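Local coordinates for capsular polysaccharide export system protein KpsC (Thermosulfurimonas dismutans, PDB 6MGB) that probably transfers Kdo from CMP-Kdo in beta-2,4 linkage while building the conserved glycolipid anchor of Gram-negative bacterial capsules, at residues V233-H238 with S247-E252. Numbering follows the deposited sequence.
Sequences VDLLSH and SQMGFE. With C5P (cytidine-5'-monophosphate), chain D.
Leu236 meets the methyl end of Met249 where two short helices of a GT-B-type nucleotide-binding domain pack beside the parallel sheet, strand 241-244 running between them in the chain. The evidence for apolar packing is direct: Leu236 CG lies 3.8 Å from Met249 CE, and Leu235 CD2 adds a looser touch on the same methyl. These two side chains, Leu236 and Met249, run past each other in opposite directions. With CG anti to the backbone N (chi1 -173°) and the rest of the chain extended, Met249 reaches from its helix to the leucines while its sulfur passes the cytosine, SD lying 3.4 Å from N3 of the nucleotide. Leu236 CD1 also rests against the backbone of the other helix, 4.0 Å from Glu252 C. Strand 158-162 also touches both side chains, through Leu160 on Leu236 and Ile162 on Met249.

Three residues of segment 247-252, Ser247, Gln248 and Glu252, hydrogen-bond the CMP. Ser247 is the N-cap: its OG accepts from Met249 N (155° at the hydrogen) and donates to phosphate O1P. Gln248 N gives O3P a nearly straight bond, 2.8 Å and 173°, so the phosphate sits at the helix N-terminus, where the helix dipole probably favours its negative charge. Lys200 and His202 also bond the nucleotide.

CB of Glu252 points at the other helix, 4.2 Å from Leu236 CD1, while the extended chain beyond it takes the carboxylate to both ribose hydroxyls. OE1 comes within 4.3 Å of Val233 CG1, and OE2 accepts a weak bond from O3'. With an alanine here, both hydroxyls would probably lose their carboxylate partner. The other ribose bond runs from O2' to Glu252 OE1 at 2.9 Å.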
ATOM      1  N   VAL A 233       1.020   0.538 -13.888  1.00 30.35           N
ATOM      2  CA  VAL A 233       0.530  -0.747 -14.375  1.00 34.61           C
ATOM      3  C   VAL A 233       0.761  -0.887 -15.877  1.00 30.68           C
ATOM      4  O   VAL A 233       0.905  -2.005 -16.383  1.00 32.63           O
ATOM      5  CB  VAL A 233      -0.952  -0.937 -14.007  1.00 44.86           C
ATOM      6  CG1 VAL A 233      -1.122  -0.958 -12.496  1.00 48.54           C
ATOM      7  CG2 VAL A 233      -1.805   0.148 -14.611  1.00 53.84           C
ATOM      8  N   ASP A 234       0.806   0.225 -16.611  1.00 33.08           N
ATOM      9  CA  ASP A 234       1.238   0.167 -18.005  1.00 29.82           C
ATOM     10  C   ASP A 234       2.712  -0.207 -18.092  1.00 36.45           C
ATOM     11  O   ASP A 234       3.104  -1.060 -18.896  1.00 33.24           O
ATOM     12  CB  ASP A 234       0.983   1.509 -18.692  1.00 34.13           C
ATOM     13  CG  ASP A 234       1.114   1.424 -20.200  1.00 39.98           C
ATOM     14  OD1 ASP A 234       1.056   0.301 -20.744  1.00 59.55           O
ATOM     15  OD2 ASP A 234       1.279   2.482 -20.843  1.00 46.66           O
ATOM     16  N   LEU A 235       3.547   0.423 -17.262  1.00 31.89           N
ATOM     17  CA  LEU A 235       4.967   0.094 -17.242  1.00 26.78           C
ATOM     18  C   LEU A 235       5.185  -1.379 -16.918  1.00 26.15           C
ATOM     19  O   LEU A 235       6.023  -2.043 -17.539  1.00 30.87           O
ATOM     20  CB  LEU A 235       5.689   0.977 -16.223  1.00 27.51           C
ATOM     21  CG  LEU A 235       7.203   0.796 -16.107  1.00 25.36           C
ATOM     22  CD1 LEU A 235       7.900   1.177 -17.404  1.00 31.30           C
ATOM     23  CD2 LEU A 235       7.747   1.613 -14.945  1.00 30.93           C
ATOM     24  N   LEU A 236       4.438  -1.904 -15.946  1.00 26.57           N
ATOM     25  CA  LEU A 236       4.638  -3.284 -15.515  1.00 27.23           C
ATOM     26  C   LEU A 236       4.329  -4.279 -16.624  1.00 36.82           C
ATOM     27  O   LEU A 236       4.924  -5.362 -16.668  1.00 36.16           O
ATOM     28  CB  LEU A 236       3.771  -3.574 -14.290  1.00 27.07           C
ATOM     29  CG  LEU A 236       4.267  -2.961 -12.978  1.00 25.69           C
ATOM     30  CD1 LEU A 236       3.156  -2.951 -11.941  1.00 32.15           C
ATOM     31  CD2 LEU A 236       5.472  -3.732 -12.461  1.00 39.39           C
ATOM     32  N   SER A 237       3.413  -3.936 -17.533  1.00 32.62           N
ATOM     33  CA  SER A 237       3.022  -4.869 -18.584  1.00 32.99           C
ATOM     34  C   SER A 237       4.184  -5.241 -19.496  1.00 39.71           C
ATOM     35  O   SER A 237       4.096  -6.242 -20.216  1.00 36.78           O
ATOM     36  CB  SER A 237       1.890  -4.274 -19.422  1.00 41.42           C
ATOM     37  OG  SER A 237       2.368  -3.240 -20.264  1.00 38.63           O
ATOM     38  N   HIS A 238       5.266  -4.464 -19.489  1.00 36.26           N
ATOM     39  CA  HIS A 238       6.403  -4.703 -20.368  1.00 33.17           C
ATOM     40  C   HIS A 238       7.470  -5.585 -19.734  1.00 32.96           C
ATOM     41  O   HIS A 238       8.537  -5.768 -20.330  1.00 36.40           O
ATOM     42  CB  HIS A 238       7.025  -3.373 -20.789  1.00 30.89           C
ATOM     43  CG  HIS A 238       6.129  -2.538 -21.648  1.00 38.48           C
ATOM     44  ND1 HIS A 238       6.114  -2.637 -23.023  1.00 40.99           N
ATOM     45  CD2 HIS A 238       5.216  -1.592 -21.329  1.00 40.69           C
ATOM     46  CE1 HIS A 238       5.231  -1.787 -23.514  1.00 36.72           C
ATOM     47  NE2 HIS A 238       4.671  -1.141 -22.507  1.00 44.55           N
ATOM     48  N   SER A 247       7.504  -2.283  -1.758  1.00 19.68           N
ATOM     49  CA  SER A 247       6.607  -1.313  -2.372  1.00 24.59           C
ATOM     50  C   SER A 247       5.242  -1.926  -2.676  1.00 22.60           C
ATOM     51  O   SER A 247       5.124  -3.104  -3.024  1.00 24.19           O
ATOM     52  CB  SER A 247       7.222  -0.770  -3.661  1.00 27.86           C
ATOM     53  OG  SER A 247       6.318   0.080  -4.343  1.00 25.64           O
ATOM     54  N   GLN A 248       4.198  -1.100  -2.555  1.00 25.56           N
ATOM     55  CA  GLN A 248       2.870  -1.519  -2.996  1.00 20.98           C
ATOM     56  C   GLN A 248       2.861  -1.847  -4.482  1.00 22.73           C
ATOM     57  O   GLN A 248       2.020  -2.628  -4.941  1.00 26.74           O
ATOM     58  CB  GLN A 248       1.842  -0.427  -2.695  1.00 24.90           C
ATOM     59  CG  GLN A 248       0.431  -0.743  -3.187  1.00 24.45           C
ATOM     60  CD  GLN A 248      -0.552   0.372  -2.893  1.00 24.29           C
ATOM     61  OE1 GLN A 248      -0.337   1.186  -1.995  1.00 26.38           O
ATOM     62  NE2 GLN A 248      -1.635   0.419  -3.658  1.00 28.56           N
ATOM     63  N   MET A 249       3.780  -1.260  -5.251  1.00 25.85           N
ATOM     64  CA  MET A 249       3.837  -1.546  -6.678  1.00 21.85           C
ATOM     65  C   MET A 249       4.157  -3.010  -6.944  1.00 22.03           C
ATOM     66  O   MET A 249       3.841  -3.517  -8.025  1.00 21.55           O
ATOM     67  CB  MET A 249       4.869  -0.637  -7.350  1.00 25.30           C
ATOM     68  CG  MET A 249       4.888  -0.732  -8.866  1.00 44.83           C
ATOM     69  SD  MET A 249       5.822   0.616  -9.619  1.00 34.56           S
ATOM     70  CE  MET A 249       5.801   0.124 -11.339  1.00 31.74           C
ATOM     71  N   GLY A 250       4.774  -3.698  -5.981  1.00 24.67           N
ATOM     72  CA  GLY A 250       4.962  -5.134  -6.115  1.00 24.43           C
ATOM     73  C   GLY A 250       3.647  -5.887  -6.157  1.00 28.80           C
ATOM     74  O   GLY A 250       3.495  -6.849  -6.913  1.00 27.13           O
ATOM     75  N   PHE A 251       2.676  -5.459  -5.347  1.00 26.25           N
ATOM     76  CA  PHE A 251       1.362  -6.090  -5.394  1.00 26.12           C
ATOM     77  C   PHE A 251       0.632  -5.741  -6.683  1.00 24.85           C
ATOM     78  O   PHE A 251      -0.084  -6.580  -7.242  1.00 25.65           O
ATOM     79  CB  PHE A 251       0.527  -5.677  -4.184  1.00 21.31           C
ATOM     80  CG  PHE A 251      -0.770  -6.423  -4.074  1.00 24.60           C
ATOM     81  CD1 PHE A 251      -0.774  -7.792  -3.862  1.00 28.46           C
ATOM     82  CD2 PHE A 251      -1.983  -5.763  -4.189  1.00 30.53           C
ATOM     83  CE1 PHE A 251      -1.962  -8.491  -3.766  1.00 29.88           C
ATOM     84  CE2 PHE A 251      -3.176  -6.457  -4.092  1.00 34.46           C
ATOM     85  CZ  PHE A 251      -3.164  -7.822  -3.880  1.00 28.33           C
ATOM     86  N   GLU A 252       0.796  -4.509  -7.170  1.00 25.46           N
ATOM     87  CA  GLU A 252       0.209  -4.149  -8.456  1.00 24.07           C
ATOM     88  C   GLU A 252       0.766  -5.027  -9.570  1.00 27.72           C
ATOM     89  O   GLU A 252       0.040  -5.406 -10.497  1.00 33.07           O
ATOM     90  CB  GLU A 252       0.453  -2.669  -8.744  1.00 25.30           C
ATOM     91  CG  GLU A 252      -0.314  -1.757  -7.802  1.00 28.54           C
ATOM     92  CD  GLU A 252      -0.048  -0.287  -8.044  1.00 32.28           C
ATOM     93  OE1 GLU A 252       0.869   0.040  -8.826  1.00 33.59           O
ATOM     94  OE2 GLU A 252      -0.763   0.545  -7.445  1.00 28.46           O
TER
HETATM   95  O3P C5P D 403       4.399   1.554  -1.548  1.00 28.48           O
HETATM   96  P   C5P D 403       4.951   2.714  -2.344  1.00 23.36           P
HETATM   97  O1P C5P D 403       6.397   2.408  -2.722  1.00 25.25           O
HETATM   98  O2P C5P D 403       4.892   4.101  -1.733  1.00 24.71           O
HETATM   99  O5' C5P D 403       4.116   2.739  -3.696  1.00 28.26           O
HETATM  100  C5' C5P D 403       2.860   3.396  -3.782  1.00 26.06           C
HETATM  101  C4' C5P D 403       2.348   3.381  -5.199  1.00 25.17           C
HETATM  102  O4' C5P D 403       3.129   4.308  -5.996  1.00 26.94           O
HETATM  103  C3' C5P D 403       2.486   2.051  -5.928  1.00 27.41           C
HETATM  104  O3' C5P D 403       1.415   1.165  -5.655  1.00 26.76           O
HETATM  105  C2' C5P D 403       2.565   2.470  -7.392  1.00 27.54           C
HETATM  106  O2' C5P D 403       1.273   2.720  -7.925  1.00 27.00           O
HETATM  107  C1' C5P D 403       3.327   3.792  -7.296  1.00 29.63           C
HETATM  108  N1  C5P D 403       4.782   3.611  -7.510  1.00 25.33           N
HETATM  109  C2  C5P D 403       5.401   3.944  -8.832  1.00 31.77           C
HETATM  110  N3  C5P D 403       6.881   3.756  -9.038  1.00 28.07           N
HETATM  111  C4  C5P D 403       7.721   3.256  -7.954  1.00 24.42           C
HETATM  112  C5  C5P D 403       7.105   2.925  -6.637  1.00 23.07           C
HETATM  113  C6  C5P D 403       5.627   3.113  -6.434  1.00 21.83           C
HETATM  114  O2  C5P D 403       4.726   4.349  -9.714  1.00 29.72           O
HETATM  115  N4  C5P D 403       9.156   3.072  -8.153  1.00 27.17           N